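Local coordinates for precorrin-6A reductase (Rhodobacter capsulatus, PDB 4X7G), which catalyses the NADPH-dependent reduction of precorrin-6A in cobalamin biosynthesis, and is seen here with NADP and a reduced precorrin bound, at residues 23-28 and 246-251; 65-70 and 239-244; 111-116 and 218-223; 127-132 and 147-152. All blocks are in the same frame, centred on the assembly; numbering follows the deposited sequence.

Overall arrangement
The chain folds into two Rossmann-type domains, each with a parallel six-stranded sheet, and NADP and the precorrin lie between them. Contacts 1 and 2 belong to the sheet that holds strands 27-31 and 67-70. Their centres are 11 Å apart, and they meet where A246 follows helix 234-243. Contacts 3 and 4 belong to the other sheet, with centres 17 Å apart. Contacts 1 and 4 are the most distant pair, about 47 Å between centres. Along the chain the contacts enclose one another: 1 outermost, then 2, 3 and 4. The C-terminal residues thus return to the N-terminal domain, consistent with strand swapping between the domains.

Contact 1. Residues 23-28 and 246-251; sequences QGFEAV and ATPRGV
P248 sets its CB over the centre of one face of the F25 ring. This CB sits 4.0 Å from the ring centroid of F25, only 1° off the ring normal, a CH-pi contact. The far end of the same ring meets backbone: F25 CE2 is 3.4 Å from T247 C. F25 CG stands anti to its own carbonyl carbon (chi1 -72°). The CB of F25 points away from 246-251, yet this torsion and the ring's length bring CE2 and CZ back to the T247-P248 link. The CB of P248 is also 3.2 Å from Q23 O.

The next residue makes the direct backbone bond. R249 N donates to G24 O at 2.8 Å, and the N-H points almost straight at the oxygen (170°), although the nitrogen lies above the carbonyl plane. R249 CG also passes close to this oxygen. G24 closes helix 11-22 in a Schellman motif, with positive phi. The C-terminal tail therefore docks on the turn between that helix and strand 27-31, the first helix-to-strand link of this Rossmann-type domain. Helix 234-243 packs beside it, with M238 touching Q23 and F25.

E26 and R249 cross at about a right angle. E26 OE1 lies over one face of the guanidinium, 4.0 Å from R249 NH1. This is a long salt bridge by charge alone, since no N-H points at the oxygen. The other carboxylate oxygen, OE2, pairs with R3. A water accepts from G250 N at 2.8 Å and donates to Q23 O.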
loop_
_atom_site.group_PDB
_atom_site.type_symbol
_atom_site.label_atom_id
_atom_site.label_comp_id
_atom_site.label_asym_id
_atom_site.label_seq_id
_atom_site.Cartn_x
_atom_site.Cartn_y
_atom_site.Cartn_z
ATOM N N GLN A 23 8.816 -20.307 8.545
ATOM C CA GLN A 23 9.413 -21.390 7.778
ATOM C C GLN A 23 10.914 -21.365 7.783
ATOM O O GLN A 23 11.547 -22.245 7.154
ATOM C CB GLN A 23 8.887 -21.364 6.330
ATOM C CG GLN A 23 7.381 -21.654 6.252
ATOM C CD GLN A 23 6.873 -21.754 4.833
ATOM O OE1 GLN A 23 7.617 -22.025 3.897
ATOM N NE2 GLN A 23 5.574 -21.618 4.681
ATOM N N GLY A 24 11.521 -20.463 8.500
ATOM C CA GLY A 24 12.944 -20.479 8.657
ATOM C C GLY A 24 13.761 -19.974 7.508
ATOM O O GLY A 24 14.938 -20.366 7.360
ATOM N N PHE A 25 13.259 -19.021 6.726
ATOM C CA PHE A 25 14.061 -18.406 5.665
ATOM C C PHE A 25 14.954 -17.350 6.163
ATOM O O PHE A 25 14.577 -16.545 7.019
ATOM C CB PHE A 25 13.167 -17.824 4.545
ATOM C CG PHE A 25 12.500 -18.850 3.676
ATOM C CD1 PHE A 25 11.315 -19.431 3.991
ATOM C CD2 PHE A 25 13.139 -19.302 2.442
ATOM C CE1 PHE A 25 10.729 -20.368 3.184
ATOM C CE2 PHE A 25 12.580 -20.216 1.674
ATOM C CZ PHE A 25 11.400 -20.773 2.015
ATOM N N GLU A 26 16.129 -17.192 5.550
ATOM C CA GLU A 26 16.971 -16.088 5.767
ATOM C C GLU A 26 16.440 -14.918 4.927
ATOM O O GLU A 26 16.355 -15.002 3.708
ATOM C CB GLU A 26 18.407 -16.441 5.342
ATOM C CG GLU A 26 19.505 -15.560 5.640
ATOM C CD GLU A 26 20.872 -16.370 5.756
ATOM O OE1 GLU A 26 21.009 -17.594 6.223
ATOM O OE2 GLU A 26 21.713 -15.697 5.290
ATOM N N ALA A 27 16.057 -13.861 5.578
ATOM C CA ALA A 27 15.330 -12.787 4.897
ATOM C C ALA A 27 15.484 -11.495 5.628
ATOM O O ALA A 27 15.541 -11.499 6.894
ATOM C CB ALA A 27 13.841 -13.110 4.799
ATOM N N VAL A 28 15.442 -10.378 4.907
ATOM C CA VAL A 28 15.416 -8.985 5.435
ATOM C C VAL A 28 14.114 -8.352 4.989
ATOM O O VAL A 28 13.729 -8.538 3.812
ATOM C CB VAL A 28 16.628 -8.207 4.875
ATOM C CG1 VAL A 28 16.480 -6.740 5.255
ATOM C CG2 VAL A 28 17.958 -8.772 5.360
ATOM N N ALA A 246 14.769 -20.877 -3.976
ATOM C CA ALA A 246 14.925 -20.430 -2.599
ATOM C C ALA A 246 14.610 -21.550 -1.656
ATOM O O ALA A 246 13.613 -22.282 -1.839
ATOM C CB ALA A 246 13.951 -19.300 -2.364
ATOM N N THR A 247 15.428 -21.740 -0.649
ATOM C CA THR A 247 15.154 -22.759 0.386
ATOM C C THR A 247 15.441 -22.106 1.774
ATOM O O THR A 247 16.266 -21.219 1.905
ATOM C CB THR A 247 16.101 -23.979 0.245
ATOM O OG1 THR A 247 17.412 -23.544 0.201
ATOM C CG2 THR A 247 15.769 -24.704 -1.089
ATOM N N PRO A 248 14.751 -22.654 2.787
ATOM C CA PRO A 248 14.957 -22.126 4.095
ATOM C C PRO A 248 16.261 -22.614 4.704
ATOM O O PRO A 248 17.016 -23.411 4.127
ATOM C CB PRO A 248 13.767 -22.698 4.863
ATOM C CG PRO A 248 13.376 -23.864 4.171
ATOM C CD PRO A 248 13.717 -23.676 2.751
ATOM N N ARG A 249 16.523 -22.210 5.940
ATOM C CA ARG A 249 17.712 -22.616 6.637
ATOM C C ARG A 249 17.752 -24.144 6.858
ATOM O O ARG A 249 18.892 -24.706 6.846
ATOM C CB ARG A 249 17.810 -21.890 7.986
ATOM C CG ARG A 249 18.072 -20.421 7.882
ATOM C CD ARG A 249 17.780 -19.843 9.248
ATOM N NE ARG A 249 17.781 -18.393 9.273
ATOM C CZ ARG A 249 18.800 -17.656 9.705
ATOM N NH1 ARG A 249 19.955 -18.287 10.015
ATOM N NH2 ARG A 249 18.710 -16.340 9.726
ATOM N N GLY A 250 16.660 -24.775 7.058
ATOM C CA GLY A 250 16.592 -26.225 7.316
ATOM C C GLY A 250 16.434 -26.562 8.753
ATOM O O GLY A 250 16.372 -27.762 9.083
ATOM N N VAL A 251 16.430 -25.547 9.620
ATOM C CA VAL A 251 16.258 -25.764 11.046
ATOM C C VAL A 251 15.630 -27.125 11.297
ATOM O O VAL A 251 16.269 -28.013 11.852
ATOM C CB VAL A 251 15.362 -24.688 11.687
ATOM C CG1 VAL A 251 15.449 -24.765 13.205
ATOM C CG2 VAL A 251 15.738 -23.313 11.175
HETATM O O HOH W 1 14.189 -23.882 8.153
#

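Contact 2. Residues 65-70 and 239-244; sequences VSHVID and GWLADH
This is a buried strand-to-helix contact, with H67 and I69 meeting W240, L241 and H244. Strand 67-70 lies in the middle of its parallel sheet, and the end of helix 234-243 covers one face of it. The two run nearly antiparallel, at 165°, with axes 10.5 Å apart.

H67 makes the polar link. Its NE2 donates to H244 O at 2.9 Å, with the N-H nearly straight at 170°. The oxygen lies in the imidazole plane, but the nitrogen stands well above the carbonyl plane of H244. At the other side of the ring, ND1 hydrogen-bonds S66 OG at 2.7 Å. With both nitrogens engaged, the ring of H67 is held against rotation.

Such packing of a helix on a parallel sheet is the build of a Rossmann-type domain. Strands 4-7 and 93-97 flank strand 67-70, and their residues L4, A93 and C95 touch the side chains of this contact.

The side chains of I69 and W240 pass alongside, running opposite ways. I69 CD1 is 3.7 Å from W240 CZ3. The same methyl lies 4.1 Å from L241 CD2. W240 CG is anti to the backbone N (chi1 -179°), which carries the six-membered ring of the indole to I69 and H67. W240 NE1 is bonded to D229. H244 folds back over the indole: its ND1 sits above a face of W240 and donates to W240 O at 2.7 Å. The backbone N of H244 reaches that oxygen from the opposite face of the carbonyl plane.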
loop_
_atom_site.group_PDB
_atom_site.type_symbol
_atom_site.label_atom_id
_atom_site.label_comp_id
_atom_site.label_asym_id
_atom_site.label_seq_id
_atom_site.Cartn_x
_atom_site.Cartn_y
_atom_site.Cartn_z
ATOM N N VAL A 65 21.683 -10.744 -1.782
ATOM C CA VAL A 65 20.254 -11.117 -1.981
ATOM C C VAL A 65 20.116 -12.062 -3.174
ATOM O O VAL A 65 20.620 -11.817 -4.270
ATOM C CB VAL A 65 19.420 -9.859 -2.119
ATOM C CG1 VAL A 65 17.988 -10.198 -2.457
ATOM C CG2 VAL A 65 19.459 -9.018 -0.846
ATOM N N SER A 66 19.364 -13.142 -2.982
ATOM C CA SER A 66 19.065 -14.027 -4.041
ATOM C C SER A 66 17.761 -13.809 -4.728
ATOM O O SER A 66 17.578 -14.179 -5.907
ATOM C CB SER A 66 19.094 -15.468 -3.508
ATOM O OG SER A 66 18.187 -15.696 -2.437
ATOM N N HIS A 67 16.763 -13.311 -4.010
ATOM C CA HIS A 67 15.398 -13.151 -4.486
ATOM C C HIS A 67 14.844 -11.930 -3.797
ATOM O O HIS A 67 15.036 -11.723 -2.571
ATOM C CB HIS A 67 14.480 -14.349 -4.148
ATOM C CG HIS A 67 14.992 -15.667 -4.595
ATOM N ND1 HIS A 67 16.012 -16.312 -3.958
ATOM C CD2 HIS A 67 14.599 -16.437 -5.621
ATOM C CE1 HIS A 67 16.261 -17.420 -4.636
ATOM N NE2 HIS A 67 15.375 -17.568 -5.604
ATOM N N VAL A 68 14.038 -11.164 -4.540
ATOM C CA VAL A 68 13.289 -10.046 -4.023
ATOM C C VAL A 68 11.795 -10.337 -4.182
ATOM O O VAL A 68 11.337 -10.668 -5.252
ATOM C CB VAL A 68 13.614 -8.742 -4.764
ATOM C CG1 VAL A 68 12.772 -7.574 -4.260
ATOM C CG2 VAL A 68 15.089 -8.423 -4.609
ATOM N N ILE A 69 11.051 -10.139 -3.082
ATOM C CA ILE A 69 9.580 -10.069 -3.144
ATOM C C ILE A 69 9.181 -8.640 -2.910
ATOM O O ILE A 69 9.422 -8.082 -1.850
ATOM C CB ILE A 69 8.883 -10.985 -2.132
ATOM C CG1 ILE A 69 9.382 -12.429 -2.304
ATOM C CG2 ILE A 69 7.367 -10.860 -2.361
ATOM C CD1 ILE A 69 9.105 -13.085 -3.615
ATOM N N ASP A 70 8.651 -8.046 -3.987
ATOM C CA ASP A 70 8.164 -6.687 -3.902
ATOM C C ASP A 70 6.741 -6.712 -3.399
ATOM O O ASP A 70 5.810 -6.918 -4.174
ATOM C CB ASP A 70 8.241 -6.017 -5.289
ATOM C CG ASP A 70 7.575 -4.679 -5.307
ATOM O OD1 ASP A 70 7.216 -4.155 -4.241
ATOM O OD2 ASP A 70 7.382 -4.148 -6.457
ATOM N N GLY A 239 5.117 -20.709 -3.753
ATOM C CA GLY A 239 5.419 -21.574 -4.947
ATOM C C GLY A 239 6.477 -20.953 -5.816
ATOM O O GLY A 239 7.361 -21.658 -6.323
ATOM N N TRP A 240 6.400 -19.641 -6.059
ATOM C CA TRP A 240 7.412 -18.947 -6.848
ATOM C C TRP A 240 8.748 -19.076 -6.216
ATOM O O TRP A 240 9.762 -19.352 -6.894
ATOM C CB TRP A 240 6.954 -17.501 -7.043
ATOM C CG TRP A 240 7.869 -16.645 -7.868
ATOM C CD1 TRP A 240 7.680 -16.327 -9.209
ATOM C CD2 TRP A 240 9.047 -15.997 -7.478
ATOM N NE1 TRP A 240 8.676 -15.532 -9.644
ATOM C CE2 TRP A 240 9.556 -15.319 -8.621
ATOM C CE3 TRP A 240 9.718 -15.854 -6.258
ATOM C CZ2 TRP A 240 10.708 -14.607 -8.570
ATOM C CZ3 TRP A 240 10.850 -15.109 -6.218
ATOM C CH2 TRP A 240 11.359 -14.476 -7.343
ATOM N N LEU A 241 8.861 -18.914 -4.870
ATOM C CA LEU A 241 10.135 -18.988 -4.258
ATOM C C LEU A 241 10.718 -20.406 -4.405
ATOM O O LEU A 241 11.906 -20.549 -4.708
ATOM C CB LEU A 241 10.027 -18.661 -2.746
ATOM C CG LEU A 241 9.886 -17.201 -2.399
ATOM C CD1 LEU A 241 9.443 -16.980 -0.948
ATOM C CD2 LEU A 241 11.153 -16.476 -2.660
ATOM N N ALA A 242 9.886 -21.398 -4.152
ATOM C CA ALA A 242 10.357 -22.788 -4.334
ATOM C C ALA A 242 10.878 -23.055 -5.778
ATOM O O ALA A 242 11.968 -23.587 -5.976
ATOM C CB ALA A 242 9.310 -23.771 -3.947
ATOM N N ASP A 243 10.044 -22.582 -6.705
ATOM C CA ASP A 243 10.383 -22.737 -8.166
ATOM C C ASP A 243 11.661 -22.088 -8.539
ATOM O O ASP A 243 12.413 -22.615 -9.424
ATOM C CB ASP A 243 9.300 -22.165 -9.027
ATOM C CG ASP A 243 8.098 -22.950 -9.163
ATOM O OD1 ASP A 243 7.947 -24.127 -8.686
ATOM O OD2 ASP A 243 7.104 -22.447 -9.790
ATOM N N HIS A 244 12.070 -20.973 -7.902
ATOM C CA HIS A 244 13.251 -20.258 -8.205
ATOM C C HIS A 244 14.399 -20.610 -7.271
ATOM O O HIS A 244 15.397 -19.914 -7.233
ATOM C CB HIS A 244 12.973 -18.735 -8.161
ATOM C CG HIS A 244 12.101 -18.311 -9.289
ATOM N ND1 HIS A 244 10.776 -18.500 -9.302
ATOM C CD2 HIS A 244 12.376 -17.618 -10.430
ATOM C CE1 HIS A 244 10.237 -18.051 -10.436
ATOM N NE2 HIS A 244 11.189 -17.472 -11.079
#

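Contact 3. Residues 111-116 and 218-223; sequences THVPDL and ILIDRP
T111 and L219 begin the backbone bonding between two parallel strands. L219 N donates to T111 O at 2.8 Å, V113 N to L219 O at 3.1 Å, and D221 N to V113 O at 2.9 Å.

The apolar contacts centre on I220. Its CG1 meets V113 CG2 at 3.8 Å, and its CD1 meets L116 CD2 at 3.6 Å. I220 CG2, anti to the backbone N (chi1 -60° for CG1), rests on D115 CA. With alanine in place of this isoleucine, a gap would probably open beside V113 and leave L116 CD2 without a methyl partner.

H112 is on the other face, with L219. D221, just past the strand, brings OD1 to the edge of the H112 ring, 3.3 Å from CD2. The two side chains cross at about a right angle. Beyond the strands, two waters join the segments: one lies within hydrogen-bonding distance of P114 O and D221 O, the other of P114 O and R222 O.

D115 is the N-cap of helix 116-122, its OD1 accepting from A118 N. The pair is an edge of a parallel Rossmann-type sheet, where strand 109-113 adds to the outside of strand 216-220.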
loop_
_atom_site.group_PDB
_atom_site.type_symbol
_atom_site.label_atom_id
_atom_site.label_comp_id
_atom_site.label_asym_id
_atom_site.label_seq_id
_atom_site.Cartn_x
_atom_site.Cartn_y
_atom_site.Cartn_z
ATOM N N THR A 111 -17.341 4.856 -8.815
ATOM C CA THR A 111 -16.861 5.435 -10.074
ATOM C C THR A 111 -15.375 5.312 -10.113
ATOM O O THR A 111 -14.722 5.315 -9.034
ATOM C CB THR A 111 -17.337 6.840 -10.324
ATOM O OG1 THR A 111 -16.975 7.645 -9.191
ATOM C CG2 THR A 111 -18.814 6.933 -10.552
ATOM N N HIS A 112 -14.765 5.194 -11.258
ATOM C CA HIS A 112 -13.383 5.059 -11.475
ATOM C C HIS A 112 -12.765 6.266 -12.088
ATOM O O HIS A 112 -13.417 6.893 -13.001
ATOM C CB HIS A 112 -13.145 3.861 -12.484
ATOM C CG HIS A 112 -13.592 2.559 -11.932
ATOM N ND1 HIS A 112 -14.826 1.992 -11.998
ATOM C CD2 HIS A 112 -12.809 1.721 -11.271
ATOM C CE1 HIS A 112 -14.802 0.809 -11.334
ATOM N NE2 HIS A 112 -13.600 0.665 -10.892
ATOM N N VAL A 113 -11.600 6.627 -11.639
ATOM C CA VAL A 113 -10.803 7.730 -12.168
ATOM C C VAL A 113 -9.353 7.274 -12.289
ATOM O O VAL A 113 -8.922 6.347 -11.605
ATOM C CB VAL A 113 -10.902 8.959 -11.290
ATOM C CG1 VAL A 113 -12.324 9.523 -11.281
ATOM C CG2 VAL A 113 -10.420 8.757 -9.885
ATOM N N PRO A 114 -8.599 7.915 -13.176
ATOM C CA PRO A 114 -7.263 7.373 -13.465
ATOM C C PRO A 114 -6.223 7.734 -12.468
ATOM O O PRO A 114 -5.162 7.014 -12.449
ATOM C CB PRO A 114 -6.925 8.031 -14.834
ATOM C CG PRO A 114 -7.705 9.320 -14.841
ATOM C CD PRO A 114 -9.047 8.834 -14.260
ATOM N N ASP A 115 -6.375 8.757 -11.685
ATOM C CA ASP A 115 -5.325 9.261 -10.829
ATOM C C ASP A 115 -5.920 10.187 -9.820
ATOM O O ASP A 115 -7.158 10.433 -9.828
ATOM C CB ASP A 115 -4.198 9.928 -11.667
ATOM C CG ASP A 115 -4.692 11.013 -12.501
ATOM O OD1 ASP A 115 -5.614 11.789 -12.189
ATOM O OD2 ASP A 115 -4.049 11.068 -13.649
ATOM N N LEU A 116 -5.108 10.657 -8.888
ATOM C CA LEU A 116 -5.577 11.479 -7.858
ATOM C C LEU A 116 -6.199 12.792 -8.283
ATOM O O LEU A 116 -7.222 13.243 -7.786
ATOM C CB LEU A 116 -4.423 11.709 -6.893
ATOM C CG LEU A 116 -4.121 10.535 -5.940
ATOM C CD1 LEU A 116 -2.647 10.455 -5.483
ATOM C CD2 LEU A 116 -5.054 10.677 -4.778
ATOM N N ILE A 218 -15.225 7.007 -4.947
ATOM C CA ILE A 218 -14.435 7.427 -6.121
ATOM C C ILE A 218 -13.144 6.676 -6.012
ATOM O O ILE A 218 -12.388 6.890 -5.056
ATOM C CB ILE A 218 -14.213 8.908 -6.091
ATOM C CG1 ILE A 218 -15.537 9.648 -6.238
ATOM C CG2 ILE A 218 -13.234 9.375 -7.172
ATOM C CD1 ILE A 218 -15.531 11.097 -5.801
ATOM N N LEU A 219 -12.925 5.717 -6.884
ATOM C CA LEU A 219 -11.853 4.720 -6.804
ATOM C C LEU A 219 -10.806 5.008 -7.842
ATOM O O LEU A 219 -11.114 5.063 -9.057
ATOM C CB LEU A 219 -12.479 3.296 -6.986
ATOM C CG LEU A 219 -11.562 2.162 -6.741
ATOM C CD1 LEU A 219 -11.093 2.099 -5.322
ATOM C CD2 LEU A 219 -12.254 0.873 -7.145
ATOM N N ILE A 220 -9.576 5.185 -7.409
ATOM C CA ILE A 220 -8.506 5.578 -8.301
ATOM C C ILE A 220 -7.828 4.276 -8.823
ATOM O O ILE A 220 -7.405 3.383 -8.076
ATOM C CB ILE A 220 -7.476 6.413 -7.565
ATOM C CG1 ILE A 220 -8.148 7.690 -6.989
ATOM C CG2 ILE A 220 -6.332 6.803 -8.475
ATOM C CD1 ILE A 220 -7.473 8.283 -5.811
ATOM N N ASP A 221 -7.738 4.190 -10.157
ATOM C CA ASP A 221 -7.072 3.061 -10.779
ATOM C C ASP A 221 -5.581 3.089 -10.490
ATOM O O ASP A 221 -4.934 4.086 -10.305
ATOM C CB ASP A 221 -7.373 3.167 -12.298
ATOM C CG ASP A 221 -8.873 2.970 -12.624
ATOM O OD1 ASP A 221 -9.629 2.322 -11.882
ATOM O OD2 ASP A 221 -9.164 3.407 -13.717
ATOM N N ARG A 222 -5.003 1.833 -10.498
ATOM C CA ARG A 222 -3.603 1.693 -10.229
ATOM C C ARG A 222 -2.693 2.358 -11.296
ATOM O O ARG A 222 -3.098 2.383 -12.464
ATOM C CB ARG A 222 -3.235 0.219 -10.164
ATOM C CG ARG A 222 -3.717 -0.456 -8.897
ATOM C CD ARG A 222 -3.525 -1.924 -9.006
ATOM N NE ARG A 222 -3.938 -2.624 -7.790
ATOM C CZ ARG A 222 -3.857 -3.937 -7.624
ATOM N NH1 ARG A 222 -3.377 -4.712 -8.618
ATOM N NH2 ARG A 222 -4.168 -4.482 -6.501
ATOM N N PRO A 223 -1.523 2.835 -10.900
ATOM C CA PRO A 223 -0.577 3.480 -11.813
ATOM C C PRO A 223 0.157 2.358 -12.599
ATOM O O PRO A 223 0.247 1.223 -12.180
ATOM C CB PRO A 223 0.396 4.193 -10.884
ATOM C CG PRO A 223 0.396 3.349 -9.625
ATOM C CD PRO A 223 -1.001 2.854 -9.488
HETATM O O HOH W 2 -3.004 5.964 -10.683
HETATM O O HOH W 3 -4.256 4.747 -13.698
#

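Contact 4. Residues 127-132 and 147-152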
loop_
_atom_site.group_PDB
_atom_site.type_symbol
_atom_site.label_atom_id
_atom_site.label_comp_id
_atom_site.label_asym_id
_atom_site.label_seq_id
_atom_site.Cartn_x
_atom_site.Cartn_y
_atom_site.Cartn_z
ATOM N N PRO A 127 -20.555 21.807 -1.481
ATOM C CA PRO A 127 -19.788 21.172 -0.384
ATOM C C PRO A 127 -20.359 19.843 0.115
ATOM O O PRO A 127 -21.572 19.627 0.341
ATOM C CB PRO A 127 -19.827 22.281 0.713
ATOM C CG PRO A 127 -19.984 23.591 -0.067
ATOM C CD PRO A 127 -21.018 23.166 -1.059
ATOM N N ALA A 128 -19.432 18.897 0.287
ATOM C CA ALA A 128 -19.723 17.511 0.686
ATOM C C ALA A 128 -18.870 17.179 1.919
ATOM O O ALA A 128 -18.155 18.030 2.403
ATOM C CB ALA A 128 -19.407 16.578 -0.506
ATOM N N ARG A 129 -18.985 15.924 2.367
ATOM C CA ARG A 129 -18.241 15.448 3.549
ATOM C C ARG A 129 -17.446 14.227 3.086
ATOM O O ARG A 129 -18.002 13.154 2.959
ATOM C CB ARG A 129 -19.192 15.134 4.672
ATOM C CG ARG A 129 -19.937 16.430 5.155
ATOM C CD ARG A 129 -20.818 16.157 6.359
ATOM N NE ARG A 129 -20.096 15.783 7.546
ATOM C CZ ARG A 129 -19.524 16.596 8.391
ATOM N NH1 ARG A 129 -19.506 17.883 8.147
ATOM N NH2 ARG A 129 -18.866 16.133 9.449
ATOM N N VAL A 130 -16.205 14.486 2.760
ATOM C CA VAL A 130 -15.422 13.502 1.981
ATOM C C VAL A 130 -14.350 12.844 2.799
ATOM O O VAL A 130 -13.533 13.548 3.385
ATOM C CB VAL A 130 -14.762 14.249 0.814
ATOM C CG1 VAL A 130 -13.918 13.272 -0.040
ATOM C CG2 VAL A 130 -15.766 15.031 -0.062
ATOM N N PHE A 131 -14.387 11.509 2.855
ATOM C CA PHE A 131 -13.325 10.771 3.496
ATOM C C PHE A 131 -12.186 10.600 2.526
ATOM O O PHE A 131 -12.355 9.831 1.501
ATOM C CB PHE A 131 -13.799 9.465 4.042
ATOM C CG PHE A 131 -12.731 8.632 4.729
ATOM C CD1 PHE A 131 -11.622 9.189 5.333
ATOM C CD2 PHE A 131 -12.900 7.265 4.779
ATOM C CE1 PHE A 131 -10.711 8.402 6.004
ATOM C CE2 PHE A 131 -11.980 6.457 5.472
ATOM C CZ PHE A 131 -10.888 7.052 6.091
ATOM N N LEU A 132 -11.070 11.323 2.664
ATOM C CA LEU A 132 -9.893 11.165 1.830
ATOM C C LEU A 132 -9.084 10.083 2.360
ATOM O O LEU A 132 -8.098 10.311 3.079
ATOM C CB LEU A 132 -9.088 12.432 1.765
ATOM C CG LEU A 132 -9.686 13.612 1.193
ATOM C CD1 LEU A 132 -8.636 14.760 1.141
ATOM C CD2 LEU A 132 -10.186 13.344 -0.180
ATOM N N GLN A 147 -13.560 23.628 -0.871
ATOM C CA GLN A 147 -14.880 23.885 -0.323
ATOM C C GLN A 147 -15.469 22.770 0.571
ATOM O O GLN A 147 -16.466 22.978 1.306
ATOM C CB GLN A 147 -15.909 24.247 -1.389
ATOM C CG GLN A 147 -16.390 23.148 -2.320
ATOM C CD GLN A 147 -15.501 22.960 -3.545
ATOM O OE1 GLN A 147 -14.255 23.212 -3.572
ATOM N NE2 GLN A 147 -16.120 22.409 -4.555
ATOM N N HIS A 148 -14.966 21.548 0.403
ATOM C CA HIS A 148 -15.550 20.389 1.124
ATOM C C HIS A 148 -15.076 20.357 2.569
ATOM O O HIS A 148 -13.987 20.864 2.859
ATOM C CB HIS A 148 -15.166 19.113 0.392
ATOM C CG HIS A 148 -15.683 19.124 -1.003
ATOM N ND1 HIS A 148 -17.015 19.213 -1.258
ATOM C CD2 HIS A 148 -15.050 19.138 -2.193
ATOM C CE1 HIS A 148 -17.191 19.252 -2.585
ATOM N NE2 HIS A 148 -16.031 19.185 -3.176
ATOM N N HIS A 149 -15.851 19.604 3.356
ATOM C CA HIS A 149 -15.266 19.111 4.622
ATOM C C HIS A 149 -14.545 17.780 4.338
ATOM O O HIS A 149 -15.190 16.910 3.720
ATOM C CB HIS A 149 -16.349 18.883 5.668
ATOM C CG HIS A 149 -15.851 18.101 6.839
ATOM N ND1 HIS A 149 -14.915 18.593 7.706
ATOM C CD2 HIS A 149 -16.097 16.841 7.238
ATOM C CE1 HIS A 149 -14.571 17.663 8.546
ATOM N NE2 HIS A 149 -15.286 16.605 8.317
ATOM N N TYR A 150 -13.346 17.654 4.762
ATOM C CA TYR A 150 -12.552 16.488 4.565
ATOM C C TYR A 150 -12.283 15.778 5.883
ATOM O O TYR A 150 -11.929 16.430 6.899
ATOM C CB TYR A 150 -11.252 16.786 3.877
ATOM C CG TYR A 150 -11.376 17.249 2.442
ATOM C CD1 TYR A 150 -11.760 16.348 1.487
ATOM C CD2 TYR A 150 -11.180 18.576 2.055
ATOM C CE1 TYR A 150 -11.886 16.752 0.140
ATOM C CE2 TYR A 150 -11.319 18.988 0.759
ATOM C CZ TYR A 150 -11.631 18.047 -0.184
ATOM O OH TYR A 150 -11.732 18.385 -1.545
ATOM N N LEU A 151 -12.404 14.476 5.872
ATOM C CA LEU A 151 -11.899 13.594 6.928
ATOM C C LEU A 151 -10.613 12.993 6.473
ATOM O O LEU A 151 -10.598 12.399 5.334
ATOM C CB LEU A 151 -12.923 12.542 7.262
ATOM C CG LEU A 151 -12.490 11.440 8.283
ATOM C CD1 LEU A 151 -12.274 12.067 9.667
ATOM C CD2 LEU A 151 -13.470 10.336 8.362
ATOM N N LEU A 152 -9.576 13.072 7.205
ATOM C CA LEU A 152 -8.265 12.530 6.900
ATOM C C LEU A 152 -7.941 11.425 7.876
ATOM O O LEU A 152 -8.479 11.402 9.015
ATOM C CB LEU A 152 -7.161 13.609 7.024
ATOM C CG LEU A 152 -7.483 14.921 6.403
ATOM C CD1 LEU A 152 -6.422 15.941 6.614
ATOM C CD2 LEU A 152 -7.800 14.776 4.939
#
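H148 reaches A128 with its ring edge. A128 N donates to ND1 of H148 at 2.9 Å, with the nitrogen close to the imidazole plane and the N-H bent to 143°. This puts a side-chain acceptor just ahead of the strand pairing, where A128 O then takes H149 N. A leucine in place of H148, having no ND1, would probably leave the buried amide of A128 without a partner at the start of the pairing.

Parallel pairing continues from there. V130 N donates to H149 O at 2.8 Å, V130 O accepts L151 N, and L132 N donates to L151 O at 2.9 Å.

R129 and H149 lie with their planes only 16° apart. H149 CD2 sits over one guanidinium face, toward its rim, 3.6 Å from R129 CZ. The bend of the arginine at chi3 (66°) brings the group there. The polar ends of this pair find partners elsewhere: R129 NH2 donates to E188 O, H149 ND1 bonds D166, and H149 NE2 bonds E188. Y150 OH is satisfied by A145 O, and Q147 NE2 by Q125 O.

On the face of V130 and L132, Y150 CD1 packs 3.4 Å from L132 CG. On the other face F131 CD1 meets L151 CD2 at 3.7 Å, and the F131 side chain lies about 4 Å from the bound precorrin. Strands 192-196 and 167-171 flank the pair, and helix 178-187 covers F131 and L151 through L185 and L184.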